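Local coordinates for protein demethyldecarbamoylnovobiocin O-methyltransferase (Streptomyces caeruleus, PDB 2WK1) that transfers a methyl group from S-adenosyl-L-methionine to the 4-hydroxyl of the noviose sugar in the penultimate step of novobiocin biosynthesis, at residues 37-42 with 128-133; 99-104 with 134-139; 95-100 with 239-244. All coordinates share one frame; numbering follows the deposited sequence. Where two conformers were deposited one is given.

Contact 1: residues 37-42 with 128-133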
loop_
_atom_site.group_PDB
_atom_site.type_symbol
_atom_site.label_atom_id
_atom_site.label_comp_id
_atom_site.label_asym_id
_atom_site.label_seq_id
_atom_site.Cartn_x
_atom_site.Cartn_y
_atom_site.Cartn_z
ATOM N N LEU A 37 -2.020 5.169 11.724
ATOM C CA LEU A 37 -1.011 5.002 10.683
ATOM C C LEU A 37 -1.491 4.000 9.641
ATOM O O LEU A 37 -1.303 4.194 8.439
ATOM C CB LEU A 37 0.315 4.535 11.272
ATOM C CG LEU A 37 1.049 5.534 12.173
ATOM C CD1 LEU A 37 2.184 4.830 12.888
ATOM C CD2 LEU A 37 1.555 6.701 11.385
ATOM N N TYR A 38 -2.081 2.912 10.119
ATOM C CA TYR A 38 -2.587 1.877 9.231
ATOM C C TYR A 38 -3.645 2.416 8.282
ATOM O O TYR A 38 -3.584 2.150 7.085
ATOM C CB TYR A 38 -3.145 0.753 10.071
ATOM C CG TYR A 38 -3.933 -0.317 9.354
ATOM C CD1 TYR A 38 -3.349 -1.142 8.414
ATOM C CD2 TYR A 38 -5.263 -0.543 9.689
ATOM C CE1 TYR A 38 -4.069 -2.173 7.830
ATOM C CE2 TYR A 38 -5.988 -1.572 9.113
ATOM C CZ TYR A 38 -5.397 -2.371 8.169
ATOM O OH TYR A 38 -6.158 -3.376 7.636
ATOM N N LEU A 39 -4.656 3.105 8.809
ATOM C CA LEU A 39 -5.748 3.565 7.947
ATOM C C LEU A 39 -5.298 4.649 7.002
ATOM O O LEU A 39 -5.736 4.688 5.856
ATOM C CB LEU A 39 -6.956 4.013 8.758
ATOM C CG LEU A 39 -7.637 2.880 9.502
ATOM C CD1 LEU A 39 -8.739 3.417 10.419
ATOM C CD2 LEU A 39 -8.151 1.785 8.564
ATOM N N ASP A 40 -4.389 5.511 7.461
ATOM C CA ASP A 40 -3.823 6.505 6.569
ATOM C C ASP A 40 -3.145 5.837 5.361
ATOM O O ASP A 40 -3.306 6.235 4.189
ATOM C CB ASP A 40 -2.801 7.382 7.304
ATOM C CG ASP A 40 -3.408 8.367 8.287
ATOM O OD1 ASP A 40 -4.633 8.577 8.319
ATOM O OD2 ASP A 40 -2.601 8.974 9.050
ATOM N N LEU A 41 -2.364 4.807 5.637
ATOM C CA LEU A 41 -1.647 4.104 4.574
ATOM C C LEU A 41 -2.620 3.338 3.694
ATOM O O LEU A 41 -2.518 3.331 2.473
ATOM C CB LEU A 41 -0.586 3.174 5.168
ATOM C CG LEU A 41 0.162 2.290 4.200
ATOM C CD1 LEU A 41 0.940 3.149 3.219
ATOM C CD2 LEU A 41 1.092 1.337 4.941
ATOM N N MET A 42 -3.608 2.715 4.299
ATOM C CA MET A 42 -4.563 2.016 3.503
ATOM C C MET A 42 -5.266 2.872 2.479
ATOM O O MET A 42 -5.453 2.434 1.342
ATOM C CB MET A 42 -5.755 1.217 4.553
ATOM C CG MET A 42 -6.668 0.488 3.677
ATOM S SD MET A 42 -7.602 -0.586 4.715
ATOM C CE MET A 42 -6.614 -1.853 5.003
ATOM N N LEU A 128 -12.848 -1.530 10.576
ATOM C CA LEU A 128 -13.312 -2.418 11.639
ATOM C C LEU A 128 -12.107 -3.106 12.307
ATOM O O LEU A 128 -12.028 -3.202 13.529
ATOM C CB LEU A 128 -14.295 -3.460 11.130
ATOM C CG LEU A 128 -15.618 -2.922 10.570
ATOM C CD1 LEU A 128 -16.502 -4.076 10.105
ATOM C CD2 LEU A 128 -16.387 -2.033 11.562
ATOM N N ARG A 129 -11.175 -3.597 11.511
ATOM C CA ARG A 129 -9.988 -4.275 12.041
ATOM C C ARG A 129 -9.147 -3.344 12.906
ATOM O O ARG A 129 -8.683 -3.735 13.992
ATOM C CB ARG A 129 -9.167 -4.852 10.883
ATOM C CG ARG A 129 -7.923 -5.642 11.284
ATOM C CD ARG A 129 -8.174 -7.100 11.305
ATOM N NE ARG A 129 -6.959 -7.852 11.594
ATOM C CZ ARG A 129 -6.441 -8.032 12.808
ATOM N NH1 ARG A 129 -6.992 -7.482 13.876
ATOM N NH2 ARG A 129 -5.330 -8.755 12.946
ATOM N N ALA A 130 -8.976 -2.101 12.444
ATOM C CA ALA A 130 -8.155 -1.131 13.154
ATOM C C ALA A 130 -8.704 -0.855 14.532
ATOM O O ALA A 130 -7.932 -0.550 15.450
ATOM C CB ALA A 130 -8.078 0.177 12.370
ATOM N N HIS A 131 -10.026 -0.937 14.681
ATOM C CA HIS A 131 -10.678 -0.637 15.946
ATOM C C HIS A 131 -11.094 -1.885 16.702
ATOM O O HIS A 131 -11.830 -1.789 17.681
ATOM C CB HIS A 131 -11.860 0.298 15.688
ATOM C CG HIS A 131 -11.442 1.658 15.232
ATOM N ND1 HIS A 131 -11.037 2.647 16.112
ATOM C CD2 HIS A 131 -11.373 2.199 13.999
ATOM C CE1 HIS A 131 -10.723 3.733 15.425
ATOM N NE2 HIS A 131 -10.907 3.485 14.136
ATOM N N ASP A 132 -10.629 -3.039 16.238
ATOM C CA ASP A 132 -10.963 -4.348 16.811
ATOM C C ASP A 132 -12.457 -4.553 17.021
ATOM O O ASP A 132 -12.914 -5.065 18.063
ATOM C CB ASP A 132 -10.195 -4.619 18.109
ATOM C CG ASP A 132 -10.200 -6.098 18.487
ATOM O OD1 ASP A 132 -10.340 -6.982 17.600
ATOM O OD2 ASP A 132 -10.081 -6.376 19.697
ATOM N N VAL A 133 -13.227 -4.196 15.990
ATOM C CA VAL A 133 -14.657 -4.383 16.011
ATOM C C VAL A 133 -14.982 -5.749 15.409
ATOM O O VAL A 133 -14.688 -6.000 14.242
ATOM C CB VAL A 133 -15.381 -3.277 15.225
ATOM C CG1 VAL A 133 -16.886 -3.613 15.102
ATOM C CG2 VAL A 133 -15.152 -1.937 15.857
#
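Ala-130 meets Tyr-38 and Leu-39 at the end of helix 119-130, and the second segment leads up to that point and turns away from it. Arg-129 faces helix 35-47 but stays at the margin. It packs on Leu-37 of the second subunit.

Ala-130 carries the contact with one methyl group. CB lies 3.8 Å from Leu-39 CD1 and 4.1 Å from Leu-39 CD2, so it sits across the fork of the leucine. The same CB is 4.0 Å from Tyr-38 CD2. It meets that ring at the edge, in the ring plane. The tyrosine ring swings out anti to its own N (chi1 170°), while Leu-39 CG lies beside its own N (chi1 -67°). The two neighbouring side chains thus reach the methyl by different routes. The contact is apolar, with no hydrogen bond between the segments.

His-131 is the first residue outside helical geometry. Its NE2 lies 4.3 Å from Leu-39 CD1, at an oblique angle to the ring. The polar partner of NE2 is Glu-99 on helix 87-103, which also packs against Leu-39. Asp-132 has positive phi (49°), and its N bonds to Arg-129 O at 3.1 Å. Its carboxylate forms a salt bridge with Arg-134. Val-133 N then returns to Leu-128 O at 2.9 Å.

On the other helix, Tyr-38 also packs on Leu-37 of the second subunit, which places this contact beside the homodimer interface. The turn at residues 128-133 is a Schellman motif, with Asp-132 as the C-prime residue.

Contact 2: residues 99-104 with 134-139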
loop_
_atom_site.group_PDB
_atom_site.type_symbol
_atom_site.label_atom_id
_atom_site.label_comp_id
_atom_site.label_asym_id
_atom_site.label_seq_id
_atom_site.Cartn_x
_atom_site.Cartn_y
_atom_site.Cartn_z
ATOM N N GLU A 99 -15.857 5.628 11.320
ATOM C CA GLU A 99 -15.342 5.918 12.676
ATOM C C GLU A 99 -16.390 6.601 13.545
ATOM O O GLU A 99 -16.413 6.374 14.758
ATOM C CB GLU A 99 -14.021 6.679 12.641
ATOM C CG GLU A 99 -12.902 5.804 12.084
ATOM C CD GLU A 99 -11.533 6.403 12.157
ATOM O OE1 GLU A 99 -11.395 7.634 12.037
ATOM O OE2 GLU A 99 -10.587 5.627 12.344
ATOM N N ASP A 100 -17.233 7.450 12.961
ATOM C CA ASP A 100 -18.265 8.135 13.761
ATOM C C ASP A 100 -19.316 7.141 14.259
ATOM O O ASP A 100 -19.741 7.196 15.422
ATOM C CB ASP A 100 -18.941 9.259 12.968
ATOM C CG ASP A 100 -19.828 10.117 13.846
ATOM O OD1 ASP A 100 -19.279 10.752 14.776
ATOM O OD2 ASP A 100 -21.045 10.160 13.606
ATOM N N VAL A 101 -19.740 6.196 13.414
ATOM C CA VAL A 101 -20.721 5.201 13.863
ATOM C C VAL A 101 -20.129 4.282 14.936
ATOM O O VAL A 101 -20.823 3.887 15.886
ATOM C CB VAL A 101 -21.425 4.411 12.719
ATOM C CG1 VAL A 101 -22.136 5.352 11.772
ATOM C CG2 VAL A 101 -20.523 3.478 11.992
ATOM N N ILE A 102 -18.845 3.969 14.817
ATOM C CA ILE A 102 -18.170 3.167 15.843
ATOM C C ILE A 102 -18.077 3.983 17.123
ATOM O O ILE A 102 -18.401 3.481 18.190
ATOM C CB ILE A 102 -16.745 2.744 15.420
ATOM C CG1 ILE A 102 -16.815 1.766 14.244
ATOM C CG2 ILE A 102 -15.985 2.145 16.642
ATOM C CD1 ILE A 102 -15.479 1.525 13.551
ATOM N N GLY A 103 -17.626 5.230 17.033
ATOM C CA GLY A 103 -17.437 6.052 18.237
ATOM C C GLY A 103 -18.718 6.395 18.971
ATOM O O GLY A 103 -18.706 6.594 20.189
ATOM N N ASN A 104 -19.820 6.471 18.236
ATOM C CA ASN A 104 -21.131 6.760 18.812
ATOM C C ASN A 104 -21.989 5.515 19.020
ATOM O O ASN A 104 -23.152 5.614 19.398
ATOM C CB ASN A 104 -21.860 7.777 17.952
ATOM C CG ASN A 104 -21.325 9.173 18.130
ATOM O OD1 ASN A 104 -21.426 9.751 19.229
ATOM N ND2 ASN A 104 -20.804 9.755 17.071
ATOM N N ARG A 134 -15.599 -6.613 16.198
ATOM C CA ARG A 134 -15.807 -8.009 15.823
ATOM C C ARG A 134 -17.278 -8.321 15.565
ATOM O O ARG A 134 -17.587 -9.429 15.176
ATOM C CB ARG A 134 -15.218 -8.958 16.893
ATOM C CG ARG A 134 -13.692 -8.848 17.000
ATOM C CD ARG A 134 -13.128 -9.731 18.119
ATOM N NE ARG A 134 -11.779 -9.319 18.510
ATOM C CZ ARG A 134 -11.075 -9.860 19.508
ATOM N NH1 ARG A 134 -11.579 -10.858 20.233
ATOM N NH2 ARG A 134 -9.852 -9.402 19.787
ATOM N N ASP A 135 -18.173 -7.362 15.781
ATOM C CA ASP A 135 -19.625 -7.600 15.751
ATOM C C ASP A 135 -20.364 -6.821 14.657
ATOM O O ASP A 135 -21.565 -6.603 14.748
ATOM C CB ASP A 135 -20.261 -7.312 17.117
ATOM C CG ASP A 135 -20.189 -5.859 17.522
ATOM O OD1 ASP A 135 -19.456 -5.058 16.905
ATOM O OD2 ASP A 135 -20.858 -5.505 18.538
ATOM N N ARG A 136 -19.631 -6.400 13.637
ATOM C CA ARG A 136 -20.222 -5.806 12.431
ATOM C C ARG A 136 -19.675 -6.514 11.202
ATOM O O ARG A 136 -18.528 -6.950 11.188
ATOM C CB ARG A 136 -19.940 -4.309 12.328
ATOM C CG ARG A 136 -20.430 -3.504 13.504
ATOM C CD ARG A 136 -19.991 -2.093 13.367
ATOM N NE ARG A 136 -20.232 -1.255 14.518
ATOM C CZ ARG A 136 -21.200 -0.359 14.632
ATOM N NH1 ARG A 136 -22.127 -0.202 13.699
ATOM N NH2 ARG A 136 -21.238 0.392 15.724
ATOM N N THR A 137 -20.516 -6.620 10.180
ATOM C CA THR A 137 -20.173 -7.210 8.906
ATOM C C THR A 137 -20.133 -6.133 7.824
ATOM O O THR A 137 -20.901 -5.168 7.862
ATOM C CB THR A 137 -21.214 -8.290 8.538
ATOM O OG1 THR A 137 -21.155 -9.339 9.522
ATOM C CG2 THR A 137 -21.035 -8.875 7.145
ATOM N N VAL A 138 -19.207 -6.301 6.893
ATOM C CA VAL A 138 -19.160 -5.547 5.648
ATOM C C VAL A 138 -19.795 -6.382 4.532
ATOM O O VAL A 138 -19.312 -7.484 4.246
ATOM C CB VAL A 138 -17.715 -5.185 5.257
ATOM C CG1 VAL A 138 -17.697 -4.385 3.950
ATOM C CG2 VAL A 138 -17.037 -4.406 6.384
ATOM N N TRP A 139 -20.866 -5.860 3.937
ATOM C CA TRP A 139 -21.582 -6.468 2.839
ATOM C C TRP A 139 -21.150 -5.864 1.515
ATOM O O TRP A 139 -21.135 -4.646 1.335
ATOM C CB TRP A 139 -23.078 -6.308 3.017
ATOM C CG TRP A 139 -23.637 -6.971 4.242
ATOM C CD1 TRP A 139 -23.721 -6.439 5.485
ATOM C CD2 TRP A 139 -24.162 -8.303 4.337
ATOM N NE1 TRP A 139 -24.283 -7.337 6.353
ATOM C CE2 TRP A 139 -24.563 -8.488 5.678
ATOM C CE3 TRP A 139 -24.358 -9.332 3.426
ATOM C CZ2 TRP A 139 -25.139 -9.671 6.125
ATOM C CZ3 TRP A 139 -24.929 -10.525 3.887
ATOM C CH2 TRP A 139 -25.308 -10.670 5.206
HETATM O O HOH W 1 -19.410 0.783 17.974
#
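Arg-136 leaves its backbone with CG beside N and anti to the carbonyl carbon (chi1 -58°). From CG to NE the chain stays extended, with chi2 175° and chi3 -172°. This carries the guanidinium away from the loop before strand 138-142 to the last turn of helix 87-103. The nearest CA atoms of the two segments, those of Ile-102 and Arg-136, are 9.8 Å apart, so the long side chain spans the gap.

Arg-136 NH2 comes within 3.5 Å of Val-101 O. The carbonyl lies oblique to the guanidinium, and the pair is not a hydrogen bond. Val-101 CG2 lies 4.4 Å from Arg-136 NH1, a loose van der Waals approach.

A water makes the polar link between the segments. It lies at the guanidinium edge, in its plane, and accepts from Arg-136 NH2 at 2.9 Å. It donates to Ile-102 O, also at 2.9 Å. Both segments belong to the Rossmann-like methyltransferase fold, where helices pack on a central sheet. Here an arginine just ahead of a strand reaches the C-terminal end of a helix. Its NH1 bonds to Gly-108 O and Val-106 O, in the loop that leads into strand 109-113. The cation therefore faces several backbone carbonyls, which would favour its positive charge.

Asp-100 O accepts from both Asn-104 N and Asn-104 ND2. The two donors reach it from opposite faces of its plane, and the side-chain bond is 3.2 Å long. Asn-104 thus folds its amide back over the end of the helix. Val-101 and Arg-136 both also touch Ala-211 on strand 210-215.

Contact 3: residues 95-100 with 239-244. With EDO (1,2-ethanediol), chain F.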
loop_
_atom_site.group_PDB
_atom_site.type_symbol
_atom_site.label_atom_id
_atom_site.label_comp_id
_atom_site.label_asym_id
_atom_site.label_seq_id
_atom_site.Cartn_x
_atom_site.Cartn_y
_atom_site.Cartn_z
ATOM N N ARG A 95 -14.035 6.705 5.882
ATOM C CA ARG A 95 -13.371 6.600 7.169
ATOM C C ARG A 95 -14.063 7.435 8.243
ATOM O O ARG A 95 -14.268 6.961 9.364
ATOM C CB ARG A 95 -11.894 6.948 7.048
ATOM C CG ARG A 95 -11.139 6.770 8.355
ATOM C CD ARG A 95 -9.783 7.242 8.262
ATOM N NE ARG A 95 -9.086 7.217 9.518
ATOM C CZ ARG A 95 -7.794 7.502 9.606
ATOM N NH1 ARG A 95 -7.114 7.825 8.510
ATOM N NH2 ARG A 95 -7.188 7.416 10.777
ATOM N N GLN A 96 -14.374 8.683 7.907
ATOM C CA GLN A 96 -15.014 9.546 8.886
ATOM C C GLN A 96 -16.383 9.003 9.314
ATOM O O GLN A 96 -16.720 8.999 10.503
ATOM C CB GLN A 96 -15.131 10.968 8.339
ATOM C CG GLN A 96 -13.795 11.704 8.109
ATOM C CD GLN A 96 -12.981 12.065 9.341
ATOM O OE1 GLN A 96 -12.217 11.246 9.866
ATOM N NE2 GLN A 96 -13.057 13.338 9.743
ATOM N N CYS A 97 -17.187 8.556 8.359
ATOM C CA CYS A 97 -18.512 8.033 8.691
ATOM C C CYS A 97 -18.431 6.751 9.509
ATOM O O CYS A 97 -19.162 6.600 10.486
ATOM C CB CYS A 97 -19.336 7.812 7.410
ATOM S SG CYS A 97 -19.847 9.302 6.557
ATOM N N VAL A 98 -17.575 5.826 9.088
ATOM C CA VAL A 98 -17.477 4.562 9.811
ATOM C C VAL A 98 -16.894 4.799 11.209
ATOM O O VAL A 98 -17.401 4.239 12.190
ATOM C CB VAL A 98 -16.658 3.503 9.045
ATOM C CG1 VAL A 98 -16.498 2.227 9.880
ATOM C CG2 VAL A 98 -17.330 3.172 7.705
ATOM N N GLU A 99 -15.857 5.628 11.320
ATOM C CA GLU A 99 -15.342 5.918 12.676
ATOM C C GLU A 99 -16.390 6.601 13.545
ATOM O O GLU A 99 -16.413 6.374 14.758
ATOM C CB GLU A 99 -14.021 6.679 12.641
ATOM C CG GLU A 99 -12.902 5.804 12.084
ATOM C CD GLU A 99 -11.533 6.403 12.157
ATOM O OE1 GLU A 99 -11.395 7.634 12.037
ATOM O OE2 GLU A 99 -10.587 5.627 12.344
ATOM N N ASP A 100 -17.233 7.450 12.961
ATOM C CA ASP A 100 -18.265 8.135 13.761
ATOM C C ASP A 100 -19.316 7.141 14.259
ATOM O O ASP A 100 -19.741 7.196 15.422
ATOM C CB ASP A 100 -18.941 9.259 12.968
ATOM C CG ASP A 100 -19.828 10.117 13.846
ATOM O OD1 ASP A 100 -19.279 10.752 14.776
ATOM O OD2 ASP A 100 -21.045 10.160 13.606
ATOM N N TYR A 239 -25.386 6.716 8.305
ATOM C CA TYR A 239 -25.082 7.522 7.143
ATOM C C TYR A 239 -25.444 6.853 5.848
ATOM O O TYR A 239 -25.279 5.641 5.708
ATOM C CB TYR A 239 -23.581 7.832 7.107
ATOM C CG TYR A 239 -23.098 8.704 8.234
ATOM C CD1 TYR A 239 -23.155 10.086 8.150
ATOM C CD2 TYR A 239 -22.570 8.163 9.387
ATOM C CE1 TYR A 239 -22.715 10.882 9.209
ATOM C CE2 TYR A 239 -22.147 8.949 10.439
ATOM C CZ TYR A 239 -22.188 10.310 10.335
ATOM O OH TYR A 239 -21.755 11.144 11.369
ATOM N N VAL A 240 -25.907 7.659 4.903
ATOM C CA VAL A 240 -26.077 7.275 3.512
ATOM C C VAL A 240 -25.138 8.097 2.678
ATOM O O VAL A 240 -25.161 9.332 2.734
ATOM C CB VAL A 240 -27.506 7.468 3.022
ATOM C CG1 VAL A 240 -27.630 7.059 1.554
ATOM C CG2 VAL A 240 -28.500 6.720 3.936
ATOM N N ILE A 241 -24.274 7.422 1.938
ATOM C CA ILE A 241 -23.284 8.065 1.077
ATOM C C ILE A 241 -23.686 7.830 -0.393
ATOM O O ILE A 241 -23.935 6.693 -0.771
ATOM C CB ILE A 241 -21.868 7.517 1.326
ATOM C CG1 ILE A 241 -21.407 7.730 2.781
ATOM C CG2 ILE A 241 -20.892 8.076 0.302
ATOM C CD1 ILE A 241 -20.231 6.880 3.189
ATOM N N VAL A 242 -23.725 8.891 -1.183
ATOM C CA VAL A 242 -24.065 8.827 -2.600
ATOM C C VAL A 242 -22.803 9.193 -3.365
ATOM O O VAL A 242 -22.363 10.359 -3.350
ATOM C CB VAL A 242 -25.182 9.828 -2.960
ATOM C CG1 VAL A 242 -25.568 9.665 -4.381
ATOM C CG2 VAL A 242 -26.385 9.697 -2.007
ATOM N N ASP A 243 -22.222 8.230 -4.062
ATOM C CA ASP A 243 -20.942 8.428 -4.706
ATOM C C ASP A 243 -20.965 9.488 -5.790
ATOM O O ASP A 243 -20.032 10.291 -5.891
ATOM C CB ASP A 243 -20.450 7.114 -5.318
ATOM C CG ASP A 243 -19.118 7.279 -6.019
ATOM O OD1 ASP A 243 -18.093 7.299 -5.282
ATOM O OD2 ASP A 243 -19.104 7.434 -7.270
ATOM N N ASP A 244 -21.999 9.434 -6.620
ATOM C CA ASP A 244 -22.058 10.143 -7.916
ATOM C C ASP A 244 -23.396 10.846 -7.901
ATOM O O ASP A 244 -24.401 10.293 -8.331
ATOM C CB ASP A 244 -21.987 9.111 -9.075
ATOM C CG ASP A 244 -21.620 9.709 -10.446
ATOM O OD1 ASP A 244 -21.379 10.914 -10.573
ATOM O OD2 ASP A 244 -21.548 8.912 -11.415
HETATM C C1 EDO F . -25.749 5.829 -6.078
HETATM O O1 EDO F . -26.015 4.467 -6.581
HETATM C C2 EDO F . -25.266 6.854 -7.123
HETATM O O2 EDO F . -23.835 7.042 -7.011
#
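Cys-97 packs tightly over one face of the Tyr-239 ring. SG stands 3.9 Å from the ring centroid, a sulfur-aromatic contact. It lies toward the CG side of the ring, 3.7 Å from Tyr-239 CG. Cys-97 CB adds a CH-pi contact over the ring. SG also touches Ile-241 CD1 at 4.2 Å. These three side chains are buried.

The outer edge of the contact is polar. Tyr-239 OH donates a short hydrogen bond of 2.5 Å to Asp-100 OD2. The oxygen lies in the ring plane, but the hydroxyl meets the carboxylate from above its plane, 53° out. Asp-100 CG stands anti to its N (chi1 -170°), which turns the carboxylate toward the strand.

Past Ile-241 the strand no longer touches the helix segment. Asp-244 N hydrogen-bonds to O2 of a 1,2-ethanediol, probably from the crystallisation liquor, at 3.0 Å. Asp-243 is held by salt bridges to Arg-90 and Arg-214. Both aspartates are predicted magnesium ligands.

Helix 95-100 runs antiparallel to strand 239-242 at 169°, with axes 9.9 Å apart. This is helix-on-sheet packing of the Rossmann-like methyltransferase fold, with the predicted metal site at the strand's C-terminal end.

How the contacts relate
Contacts 2 and 3 both use helix 87-103 and share Glu-99 and Asp-100. Their second segments lead to the same sheet, and Val-101 touches the Tyr-239 ring between them. Contact 3 is buried and nearest the chain's centre. Its chemistry is sulfur, aromatic and one short hydrogen bond. Contact 2 is partly buried and works through a charged side chain and a water. Contact 1 is also partly buried, mainly apolar, with no hydrogen bond across its segments, and lies beside the second subunit. It pairs two helices and no strand. Helix 87-103 also joins contact 1 to contact 3 through the salt bridge of Asp-40 with Arg-95.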